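Local coordinates for protein CghA (Chaetomium globosum, PDB 6KBC) that belongs to the Diels-Alderase family of calycin-like beta-proteins and holds a bound WK1 molecule in its pocket, at residues V282-P291 with T299-K307; W339-W350 with N364-L375. One frame throughout, in Å; residues are numbered along the deposited sequence.

Overall arrangement
Both interactions belong to the C-terminal Diels-Alderase region, a calycin-related, strand-rich part of the chain, and their centres lie about 17 Å apart. Interaction 1 closes first along the sequence, and interaction 2 follows. The two meet where the carbonyl O of Val-282 packs 3.6 Å from CH2 of Trp-339, and strand 324-330 bridges them within the sheet, pairing with 302-308 and with 338-346. Only interaction 2 enters the ligand pocket, through Trp-350 and Asn-364 at the far end of its strand pair. Interaction 1 stays more remote: the side chain of Thr-305 is about 12 Å from WK1.

Interaction 1 of 2, residues V282-P291 with T299-K307; sequences VSNALRSLPP and TADAVRTEK
Arg-287 reaches across to Thr-299 and Ala-300. Its guanidinium lays one face over CB of Ala-300, 3.6 Å from CZ, while NH1 gives Thr-299 OG1 a nearly straight bond of 2.7 Å in the guanidinium plane. With CG anti to the backbone N (chi1 176°), the Arg-287 chain first runs along CB of Ala-302 and then bends at chi3 to bring NH1 to the hydroxyl. Next to Ala-300 in the chain, Asp-301 points its side chain at strand 280-285, where OD2 accepts from Asn-284 N at 2.8 Å on its anti side; its OD1 is held by Ala-332 N. Ser-288 pairs with Val-303 in a parallel bridge, through hydrogen bonds from Val-303 N to Arg-287 O and from Leu-289 N to Val-303 O, and CD1 of Leu-289 rests on CB of Ala-302 at 3.9 Å. Farther along, Arg-304 NH1 bonds Pro-291 O (2.7 Å), tilted out of the guanidinium plane, and Glu-306 OE2, a salt bridge in that plane, tying the Pro-290 and Pro-291 loop to strand 302-308; NE forms a salt bridge with Glu-328. Strand 280-285 pairs with 269-277, strand 302-308 with 324-330, and Val-303 touches Val-271 and Phe-329.

Interaction 2 of 2, residues W339-W350 with N364-L375; sequences WSFDLRHHQAWW and NSGFVVEVTGGL. With WK1 ((2S)-3-[(2S,4E)-4-[[(1R,2S,4aR,6S,8R,8aS)-2-[(E)-but-2-en-2-yl]-6,8-dimethyl-1,2,4a,5,6,7,8,8a-octahydronaphthalen-1-yl]-oxidanyl-methylidene]-3,5-bis(oxidanylidene)pyrrolidin-2-yl]-2-methyl-2-oxidanyl-propanoic acid), chain B.
A long antiparallel strand pair, interrupted by two classic beta bulges, runs through the C-terminal sheet to the WK1 pocket. In the first bulge His-346 N and Gln-347 N both bond to Val-368 O; in the second Trp-349 and Trp-350 both face Gly-366. Trp-350 carries the pocket end. Its CG lies between the backbone N and the carbonyl carbon (chi1 73°), folding the indole over Gly-366, whose CA is 3.4 Å from the six-membered ring centroid; the opposite face meets C18 of WK1. Its NE1 donates in the ring plane to Asn-364 OD1 (2.8 Å, 177°), although it arrives well above the amide plane. This bond is consistent with a fixed amide rotation that directs ND2 to WK1 O4, to which it donates a hydrogen bond of 2.9 Å. Next to the first bulge, the His-345 imidazole stacks face to face on Phe-367, centroids 3.5 Å apart and planes at 7°; ND1 of His-345 is hydrogen-bonded to Leu-314 O and NE2 to Glu-390 OE1. Leu-343 lies beside Val-371, CG to CG2 3.9 Å. At the other end CD1 of Leu-375 sits over the Trp-339 indole, 4.0 Å from the five-membered ring centroid. Strand 324-330 flanks 338-346, strand 382-392 flanks 363-375, and Leu-343 and Val-371 pack on strand 239-249. Trp-349 and Trp-350 also touch Asn-82 of strand 77-85, whose ND2 is hydrogen-bonded to WK1.

Interaction 1 of 2, residues V282-P291 with T299-K307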
loop_
_atom_site.group_PDB
_atom_site.type_symbol
_atom_site.label_atom_id
_atom_site.label_comp_id
_atom_site.label_asym_id
_atom_site.label_seq_id
_atom_site.Cartn_x
_atom_site.Cartn_y
_atom_site.Cartn_z
ATOM N N VAL A 282 7.904 5.203 16.617
ATOM C CA VAL A 282 7.618 6.283 17.548
ATOM C C VAL A 282 6.142 6.644 17.567
ATOM O O VAL A 282 5.692 7.315 18.511
ATOM C CB VAL A 282 8.495 7.521 17.260
ATOM C CG1 VAL A 282 9.990 7.170 17.477
ATOM C CG2 VAL A 282 8.268 8.055 15.844
ATOM N N SER A 283 5.367 6.178 16.590
ATOM C CA SER A 283 3.911 6.234 16.660
ATOM C C SER A 283 3.367 4.972 16.005
ATOM O O SER A 283 3.518 4.779 14.796
ATOM C CB SER A 283 3.361 7.493 15.978
ATOM O OG SER A 283 1.955 7.615 16.193
ATOM N N ASN A 284 2.744 4.111 16.805
ATOM C CA ASN A 284 2.023 2.948 16.292
ATOM C C ASN A 284 0.566 3.367 16.140
ATOM O O ASN A 284 -0.269 3.160 17.031
ATOM C CB ASN A 284 2.197 1.763 17.235
ATOM C CG ASN A 284 1.484 0.522 16.751
ATOM O OD1 ASN A 284 1.093 0.430 15.599
ATOM N ND2 ASN A 284 1.317 -0.449 17.641
ATOM N N ALA A 285 0.252 3.965 14.998
ATOM C CA ALA A 285 -0.969 4.761 14.857
ATOM C C ALA A 285 -2.087 3.882 14.318
ATOM O O ALA A 285 -2.210 3.666 13.110
ATOM C CB ALA A 285 -0.718 5.969 13.963
ATOM N N LEU A 286 -2.916 3.378 15.224
ATOM C CA LEU A 286 -4.101 2.618 14.857
ATOM C C LEU A 286 -5.365 3.432 15.093
ATOM O O LEU A 286 -6.473 2.888 15.024
ATOM C CB LEU A 286 -4.145 1.321 15.658
ATOM C CG LEU A 286 -2.912 0.448 15.424
ATOM C CD1 LEU A 286 -2.916 -0.706 16.412
ATOM C CD2 LEU A 286 -2.870 -0.047 13.964
ATOM N N ARG A 287 -5.209 4.718 15.380
ATOM C CA ARG A 287 -6.305 5.646 15.616
ATOM C C ARG A 287 -6.152 6.819 14.650
ATOM O O ARG A 287 -5.072 7.409 14.553
ATOM C CB ARG A 287 -6.288 6.125 17.075
ATOM C CG ARG A 287 -7.334 7.191 17.423
ATOM C CD ARG A 287 -7.148 7.655 18.869
ATOM N NE ARG A 287 -7.573 6.622 19.818
ATOM C CZ ARG A 287 -7.560 6.774 21.133
ATOM N NH1 ARG A 287 -7.136 7.914 21.661
ATOM N NH2 ARG A 287 -7.974 5.788 21.917
ATOM N N SER A 288 -7.223 7.146 13.932
ATOM C CA SER A 288 -7.233 8.219 12.943
ATOM C C SER A 288 -8.073 9.374 13.477
ATOM O O SER A 288 -9.265 9.201 13.731
ATOM C CB SER A 288 -7.802 7.706 11.618
ATOM O OG SER A 288 -7.669 8.666 10.570
ATOM N N LEU A 289 -7.459 10.570 13.601
ATOM C CA LEU A 289 -8.121 11.686 14.262
ATOM C C LEU A 289 -8.905 12.538 13.273
ATOM O O LEU A 289 -8.548 12.613 12.090
ATOM C CB LEU A 289 -7.098 12.571 14.943
ATOM C CG LEU A 289 -6.325 11.809 16.014
ATOM C CD1 LEU A 289 -5.160 12.644 16.492
ATOM C CD2 LEU A 289 -7.287 11.464 17.164
ATOM N N PRO A 290 -9.945 13.216 13.761
ATOM C CA PRO A 290 -10.649 14.208 12.931
ATOM C C PRO A 290 -9.663 15.189 12.321
ATOM O O PRO A 290 -8.807 15.747 13.022
ATOM C CB PRO A 290 -11.587 14.900 13.929
ATOM C CG PRO A 290 -11.859 13.829 14.961
ATOM C CD PRO A 290 -10.559 13.068 15.094
ATOM N N PRO A 291 -9.743 15.398 11.007
ATOM C CA PRO A 291 -8.724 16.201 10.308
ATOM C C PRO A 291 -8.605 17.642 10.794
ATOM O O PRO A 291 -7.568 18.271 10.546
ATOM C CB PRO A 291 -9.202 16.163 8.847
ATOM C CG PRO A 291 -10.005 14.900 8.749
ATOM C CD PRO A 291 -10.702 14.767 10.080
ATOM N N THR A 299 -4.339 9.917 24.291
ATOM C CA THR A 299 -4.548 8.716 25.082
ATOM C C THR A 299 -4.128 7.454 24.345
ATOM O O THR A 299 -4.191 6.363 24.921
ATOM C CB THR A 299 -6.018 8.602 25.500
ATOM O OG1 THR A 299 -6.841 8.387 24.344
ATOM C CG2 THR A 299 -6.448 9.892 26.195
ATOM N N ALA A 300 -3.742 7.576 23.080
ATOM C CA ALA A 300 -3.173 6.478 22.313
ATOM C C ALA A 300 -2.384 7.095 21.176
ATOM O O ALA A 300 -2.609 8.252 20.801
ATOM C CB ALA A 300 -4.235 5.528 21.763
ATOM N N ASP A 301 -1.446 6.315 20.643
ATOM C CA ASP A 301 -0.773 6.726 19.423
ATOM C C ASP A 301 -1.823 6.951 18.341
ATOM O O ASP A 301 -2.817 6.221 18.246
ATOM C CB ASP A 301 0.221 5.662 18.965
ATOM C CG ASP A 301 1.484 5.568 19.842
ATOM O OD1 ASP A 301 1.640 6.287 20.867
ATOM O OD2 ASP A 301 2.338 4.739 19.474
ATOM N N ALA A 302 -1.605 7.957 17.511
ATOM C CA ALA A 302 -2.631 8.274 16.537
ATOM C C ALA A 302 -1.987 9.013 15.383
ATOM O O ALA A 302 -0.867 9.522 15.491
ATOM C CB ALA A 302 -3.757 9.110 17.169
ATOM N N VAL A 303 -2.696 9.037 14.264
ATOM C CA VAL A 303 -2.306 9.879 13.149
ATOM C C VAL A 303 -3.536 10.646 12.700
ATOM O O VAL A 303 -4.656 10.130 12.759
ATOM C CB VAL A 303 -1.682 9.072 11.994
ATOM C CG1 VAL A 303 -2.688 8.144 11.364
ATOM C CG2 VAL A 303 -1.081 10.033 10.955
ATOM N N ARG A 304 -3.330 11.901 12.326
ATOM C CA ARG A 304 -4.348 12.718 11.685
ATOM C C ARG A 304 -3.932 12.941 10.242
ATOM O O ARG A 304 -2.801 13.370 9.982
ATOM C CB ARG A 304 -4.494 14.044 12.430
ATOM C CG ARG A 304 -5.556 14.981 11.856
ATOM C CD ARG A 304 -5.642 16.182 12.740
ATOM N NE ARG A 304 -4.385 16.936 12.811
ATOM C CZ ARG A 304 -4.047 17.887 11.942
ATOM N NH1 ARG A 304 -4.866 18.187 10.941
ATOM N NH2 ARG A 304 -2.902 18.545 12.077
ATOM N N THR A 305 -4.815 12.608 9.309
ATOM C CA THR A 305 -4.596 12.863 7.891
ATOM C C THR A 305 -5.494 14.030 7.485
ATOM O O THR A 305 -6.708 13.967 7.689
ATOM C CB THR A 305 -4.936 11.634 7.056
ATOM O OG1 THR A 305 -6.345 11.368 7.189
ATOM C CG2 THR A 305 -4.097 10.412 7.511
ATOM N N GLU A 306 -4.915 15.087 6.916
ATOM C CA GLU A 306 -5.710 16.265 6.554
ATOM C C GLU A 306 -5.382 16.674 5.131
ATOM O O GLU A 306 -4.215 16.928 4.807
ATOM C CB GLU A 306 -5.455 17.440 7.508
ATOM C CG GLU A 306 -6.108 18.726 7.006
ATOM C CD GLU A 306 -5.935 19.909 7.951
ATOM O OE1 GLU A 306 -6.840 20.762 7.986
ATOM O OE2 GLU A 306 -4.920 19.954 8.687
ATOM N N LYS A 307 -6.403 16.726 4.286
ATOM C CA LYS A 307 -6.211 17.209 2.926
ATOM C C LYS A 307 -5.734 18.658 2.968
ATOM O O LYS A 307 -6.272 19.475 3.721
ATOM C CB LYS A 307 -7.516 17.108 2.131
ATOM C CG LYS A 307 -8.006 15.677 1.866
ATOM C CD LYS A 307 -9.515 15.706 1.553
ATOM C CE LYS A 307 -10.125 14.326 1.694
ATOM N NZ LYS A 307 -9.571 13.400 0.654
HETATM O O HOH W 1 -3.468 3.675 18.167
HETATM O O HOH W 2 -4.905 9.911 20.526
HETATM O O HOH W 3 -7.157 11.291 10.292
#

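Interaction 2 of 2, residues W339-W350 with N364-L375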
loop_
_atom_site.group_PDB
_atom_site.type_symbol
_atom_site.label_atom_id
_atom_site.label_comp_id
_atom_site.label_asym_id
_atom_site.label_seq_id
_atom_site.Cartn_x
_atom_site.Cartn_y
_atom_site.Cartn_z
ATOM N N TRP A 339 4.626 14.723 15.616
ATOM C CA TRP A 339 5.345 15.031 14.396
ATOM C C TRP A 339 4.326 15.427 13.338
ATOM O O TRP A 339 3.251 14.826 13.250
ATOM C CB TRP A 339 6.164 13.845 13.929
ATOM C CG TRP A 339 7.105 13.312 14.967
ATOM C CD1 TRP A 339 8.444 13.591 15.091
ATOM C CD2 TRP A 339 6.788 12.399 16.022
ATOM N NE1 TRP A 339 8.974 12.906 16.166
ATOM C CE2 TRP A 339 7.984 12.154 16.743
ATOM C CE3 TRP A 339 5.614 11.751 16.424
ATOM C CZ2 TRP A 339 8.030 11.302 17.848
ATOM C CZ3 TRP A 339 5.673 10.882 17.509
ATOM C CH2 TRP A 339 6.868 10.680 18.214
ATOM N N SER A 340 4.657 16.442 12.554
ATOM C CA SER A 340 3.780 16.897 11.482
ATOM C C SER A 340 4.577 16.944 10.196
ATOM O O SER A 340 5.694 17.477 10.172
ATOM C CB SER A 340 3.191 18.281 11.781
ATOM O OG SER A 340 2.123 18.526 10.892
ATOM N N PHE A 341 4.019 16.367 9.138
ATOM C CA PHE A 341 4.662 16.368 7.839
ATOM C C PHE A 341 3.669 16.834 6.799
ATOM O O PHE A 341 2.493 16.456 6.829
ATOM C CB PHE A 341 5.195 14.977 7.446
ATOM C CG PHE A 341 6.124 14.396 8.459
ATOM C CD1 PHE A 341 7.484 14.690 8.418
ATOM C CD2 PHE A 341 5.642 13.585 9.473
ATOM C CE1 PHE A 341 8.360 14.142 9.365
ATOM C CE2 PHE A 341 6.511 13.048 10.418
ATOM C CZ PHE A 341 7.862 13.344 10.362
ATOM N N ASP A 342 4.154 17.641 5.874
ATOM C CA ASP A 342 3.376 18.005 4.705
ATOM C C ASP A 342 3.884 17.185 3.541
ATOM O O ASP A 342 5.096 17.146 3.278
ATOM C CB ASP A 342 3.476 19.503 4.419
ATOM C CG ASP A 342 2.583 20.315 5.348
ATOM O OD1 ASP A 342 1.909 19.705 6.218
ATOM O OD2 ASP A 342 2.526 21.543 5.189
ATOM N N LEU A 343 2.971 16.500 2.880
ATOM C CA LEU A 343 3.291 15.665 1.732
ATOM C C LEU A 343 2.640 16.341 0.539
ATOM O O LEU A 343 1.422 16.250 0.359
ATOM C CB LEU A 343 2.774 14.248 1.920
ATOM C CG LEU A 343 3.638 13.329 2.797
ATOM C CD1 LEU A 343 3.729 13.829 4.210
ATOM C CD2 LEU A 343 2.992 11.981 2.777
ATOM N N ARG A 344 3.430 17.042 -0.264
ATOM C CA ARG A 344 2.860 17.861 -1.323
ATOM C C ARG A 344 3.068 17.183 -2.661
ATOM O O ARG A 344 4.155 16.669 -2.942
ATOM C CB ARG A 344 3.438 19.281 -1.304
ATOM C CG ARG A 344 3.040 19.977 -0.013
ATOM C CD ARG A 344 3.615 21.378 0.118
ATOM N NE ARG A 344 3.132 21.990 1.350
ATOM C CZ ARG A 344 1.979 22.646 1.450
ATOM N NH1 ARG A 344 1.185 22.775 0.385
ATOM N NH2 ARG A 344 1.617 23.167 2.618
ATOM N N HIS A 345 2.003 17.175 -3.470
ATOM C CA HIS A 345 2.005 16.511 -4.766
ATOM C C HIS A 345 3.084 17.095 -5.662
ATOM O O HIS A 345 3.003 18.266 -6.055
ATOM C CB HIS A 345 0.647 16.666 -5.444
ATOM C CG HIS A 345 -0.480 16.037 -4.680
ATOM N ND1 HIS A 345 -1.786 16.463 -4.797
ATOM C CD2 HIS A 345 -0.494 15.006 -3.801
ATOM C CE1 HIS A 345 -2.557 15.729 -4.014
ATOM N NE2 HIS A 345 -1.800 14.825 -3.410
ATOM N N HIS A 346 4.079 16.278 -5.996
ATOM C CA HIS A 346 5.192 16.699 -6.828
ATOM C C HIS A 346 5.071 16.200 -8.256
ATOM O O HIS A 346 5.326 16.953 -9.193
ATOM C CB HIS A 346 6.519 16.218 -6.226
ATOM C CG HIS A 346 7.706 16.598 -7.050
ATOM N ND1 HIS A 346 8.237 17.870 -7.043
ATOM C CD2 HIS A 346 8.442 15.884 -7.938
ATOM C CE1 HIS A 346 9.254 17.921 -7.885
ATOM N NE2 HIS A 346 9.404 16.728 -8.436
ATOM N N GLN A 347 4.661 14.955 -8.443
ATOM C CA GLN A 347 4.516 14.393 -9.773
ATOM C C GLN A 347 3.236 13.594 -9.812
ATOM O O GLN A 347 3.015 12.744 -8.946
ATOM C CB GLN A 347 5.703 13.483 -10.161
ATOM C CG GLN A 347 5.558 12.935 -11.572
ATOM C CD GLN A 347 6.677 11.978 -11.975
ATOM O OE1 GLN A 347 7.660 11.790 -11.246
ATOM N NE2 GLN A 347 6.518 11.359 -13.141
ATOM N N ALA A 348 2.423 13.853 -10.828
ATOM C CA ALA A 348 1.207 13.084 -11.057
ATOM C C ALA A 348 1.583 11.715 -11.599
ATOM O O ALA A 348 2.125 11.600 -12.699
ATOM C CB ALA A 348 0.297 13.813 -12.040
ATOM N N TRP A 349 1.290 10.677 -10.832
ATOM C CA TRP A 349 1.736 9.333 -11.161
ATOM C C TRP A 349 0.660 8.568 -11.924
ATOM O O TRP A 349 0.889 8.093 -13.042
ATOM C CB TRP A 349 2.113 8.636 -9.855
ATOM C CG TRP A 349 2.750 7.284 -9.987
ATOM C CD1 TRP A 349 2.899 6.534 -11.120
ATOM C CD2 TRP A 349 3.292 6.514 -8.917
ATOM N NE1 TRP A 349 3.528 5.340 -10.817
ATOM C CE2 TRP A 349 3.775 5.304 -9.469
ATOM C CE3 TRP A 349 3.423 6.729 -7.542
ATOM C CZ2 TRP A 349 4.373 4.319 -8.694
ATOM C CZ3 TRP A 349 4.020 5.740 -6.768
ATOM C CH2 TRP A 349 4.479 4.553 -7.347
ATOM N N TRP A 350 -0.518 8.430 -11.322
ATOM C CA TRP A 350 -1.670 7.868 -12.001
ATOM C C TRP A 350 -2.891 8.678 -11.601
ATOM O O TRP A 350 -2.881 9.401 -10.604
ATOM C CB TRP A 350 -1.851 6.368 -11.690
ATOM C CG TRP A 350 -2.343 6.050 -10.305
ATOM C CD1 TRP A 350 -3.637 6.107 -9.846
ATOM C CD2 TRP A 350 -1.551 5.585 -9.212
ATOM N NE1 TRP A 350 -3.689 5.714 -8.529
ATOM C CE2 TRP A 350 -2.422 5.395 -8.113
ATOM C CE3 TRP A 350 -0.186 5.310 -9.052
ATOM C CZ2 TRP A 350 -1.974 4.954 -6.876
ATOM C CZ3 TRP A 350 0.260 4.868 -7.813
ATOM C CH2 TRP A 350 -0.635 4.695 -6.741
ATOM N N ASN A 364 -9.097 8.127 -8.327
ATOM C CA ASN A 364 -8.036 7.353 -7.700
ATOM C C ASN A 364 -6.747 7.928 -8.276
ATOM O O ASN A 364 -6.495 7.802 -9.477
ATOM C CB ASN A 364 -8.203 5.866 -8.016
ATOM C CG ASN A 364 -7.048 5.006 -7.501
ATOM O OD1 ASN A 364 -6.044 5.506 -6.982
ATOM N ND2 ASN A 364 -7.203 3.697 -7.630
ATOM N N SER A 365 -5.980 8.631 -7.447
ATOM C CA SER A 365 -4.827 9.372 -7.923
ATOM C C SER A 365 -3.605 8.943 -7.134
ATOM O O SER A 365 -3.651 8.824 -5.903
ATOM C CB SER A 365 -5.013 10.877 -7.789
ATOM O OG SER A 365 -6.225 11.294 -8.397
ATOM N N GLY A 366 -2.512 8.726 -7.846
ATOM C CA GLY A 366 -1.228 8.432 -7.233
ATOM C C GLY A 366 -0.304 9.609 -7.490
ATOM O O GLY A 366 -0.363 10.237 -8.557
ATOM N N PHE A 367 0.551 9.888 -6.516
ATOM C CA PHE A 367 1.502 10.982 -6.605
ATOM C C PHE A 367 2.830 10.562 -5.999
ATOM O O PHE A 367 2.876 9.832 -5.003
ATOM C CB PHE A 367 1.041 12.219 -5.842
ATOM C CG PHE A 367 -0.163 12.877 -6.423
ATOM C CD1 PHE A 367 -0.030 13.814 -7.432
ATOM C CD2 PHE A 367 -1.433 12.547 -5.962
ATOM C CE1 PHE A 367 -1.165 14.438 -7.964
ATOM C CE2 PHE A 367 -2.566 13.169 -6.495
ATOM C CZ PHE A 367 -2.424 14.104 -7.487
ATOM N N VAL A 368 3.905 11.071 -6.584
ATOM C CA VAL A 368 5.156 11.223 -5.850
ATOM C C VAL A 368 5.053 12.525 -5.073
ATOM O O VAL A 368 4.689 13.562 -5.637
ATOM C CB VAL A 368 6.355 11.246 -6.808
ATOM C CG1 VAL A 368 7.643 11.523 -6.033
ATOM C CG2 VAL A 368 6.439 9.949 -7.605
ATOM N N VAL A 369 5.345 12.483 -3.780
ATOM C CA VAL A 369 5.156 13.664 -2.953
ATOM C C VAL A 369 6.505 14.121 -2.428
ATOM O O VAL A 369 7.378 13.311 -2.116
ATOM C CB VAL A 369 4.184 13.410 -1.780
ATOM C CG1 VAL A 369 2.745 13.246 -2.310
ATOM C CG2 VAL A 369 4.625 12.162 -1.010
ATOM N N GLU A 370 6.655 15.431 -2.297
ATOM C CA GLU A 370 7.762 15.997 -1.550
ATOM C C GLU A 370 7.320 16.155 -0.102
ATOM O O GLU A 370 6.201 16.599 0.172
ATOM C CB GLU A 370 8.162 17.348 -2.134
ATOM C CG GLU A 370 9.483 17.878 -1.616
ATOM C CD GLU A 370 9.965 19.061 -2.445
ATOM O OE1 GLU A 370 9.246 19.449 -3.397
ATOM O OE2 GLU A 370 11.075 19.563 -2.180
ATOM N N VAL A 371 8.202 15.794 0.826
ATOM C CA VAL A 371 7.868 15.679 2.244
ATOM C C VAL A 371 8.699 16.682 3.031
ATOM O O VAL A 371 9.921 16.753 2.862
ATOM C CB VAL A 371 8.116 14.245 2.752
ATOM C CG1 VAL A 371 7.686 14.095 4.212
ATOM C CG2 VAL A 371 7.394 13.249 1.858
ATOM N N THR A 372 8.036 17.451 3.890
ATOM C CA THR A 372 8.680 18.393 4.795
ATOM C C THR A 372 8.043 18.284 6.173
ATOM O O THR A 372 6.878 17.917 6.294
ATOM C CB THR A 372 8.565 19.840 4.265
ATOM O OG1 THR A 372 7.188 20.241 4.311
ATOM C CG2 THR A 372 9.075 19.951 2.836
ATOM N N GLY A 373 8.822 18.581 7.216
ATOM C CA GLY A 373 8.268 18.691 8.553
ATOM C C GLY A 373 9.166 18.148 9.647
ATOM O O GLY A 373 10.391 18.290 9.579
ATOM N N GLY A 374 8.583 17.535 10.671
ATOM C CA GLY A 374 9.378 16.979 11.745
ATOM C C GLY A 374 8.674 17.139 13.076
ATOM O O GLY A 374 7.462 17.341 13.131
ATOM N N LEU A 375 9.467 17.074 14.144
ATOM C CA LEU A 375 8.950 17.115 15.508
ATOM C C LEU A 375 8.320 18.469 15.813
ATOM O O LEU A 375 8.975 19.511 15.703
ATOM C CB LEU A 375 10.077 16.815 16.497
ATOM C CG LEU A 375 9.710 16.872 17.982
ATOM C CD1 LEU A 375 8.757 15.750 18.350
ATOM C CD2 LEU A 375 10.986 16.783 18.852
HETATM O O WK1 B . -5.172 0.149 -11.279
HETATM C C17 WK1 B . -4.230 0.462 -10.597
HETATM O O1 WK1 B . -3.103 0.420 -11.002
HETATM C C19 WK1 B . -4.439 0.929 -9.214
HETATM O O2 WK1 B . -5.780 1.071 -8.894
HETATM C C18 WK1 B . -3.840 2.294 -9.069
HETATM C C20 WK1 B . -3.816 -0.155 -8.379
HETATM C C22 WK1 B . -3.581 0.304 -6.998
HETATM N N WK1 B . -2.825 -0.557 -6.110
HETATM C C21 WK1 B . -3.437 -0.630 -4.933
HETATM O O5 WK1 B . -2.953 -1.326 -3.931
HETATM C C23 WK1 B . -4.736 0.638 -6.194
HETATM O O4 WK1 B . -5.742 1.400 -6.573
HETATM C C24 WK1 B . -4.706 0.111 -4.874
HETATM C C16 WK1 B . -5.697 0.301 -3.821
HETATM O O3 WK1 B . -6.710 1.031 -4.086
HETATM C C9 WK1 B . -5.457 -0.218 -2.465
HETATM C C8 WK1 B . -4.598 0.935 -1.875
HETATM C C12 WK1 B . -3.557 1.603 -2.751
HETATM C C13 WK1 B . -2.291 1.252 -2.744
HETATM C C90 WK1 B . -1.293 1.924 -3.624
HETATM C C14 WK1 B . -3.958 2.703 -3.668
HETATM C C7 WK1 B . -5.448 2.054 -1.353
HETATM C C6 WK1 B . -6.402 1.778 -0.505
HETATM C C3 WK1 B . -6.764 0.336 -0.338
HETATM C C4 WK1 B . -6.710 -0.450 -1.631
HETATM C C5 WK1 B . -6.802 -1.917 -1.260
HETATM C C11 WK1 B . -6.947 -2.752 -2.493
HETATM C C2 WK1 B . -8.014 0.047 0.451
HETATM C C1 WK1 B . -7.853 -1.360 0.934
HETATM C C10 WK1 B . -8.874 -1.810 1.926
HETATM C C WK1 B . -7.900 -2.252 -0.268
HETATM O O HOH W 4 5.373 22.088 3.248
HETATM O O HOH W 5 6.555 19.537 -4.740
HETATM O O HOH W 6 -1.973 11.837 -9.973
#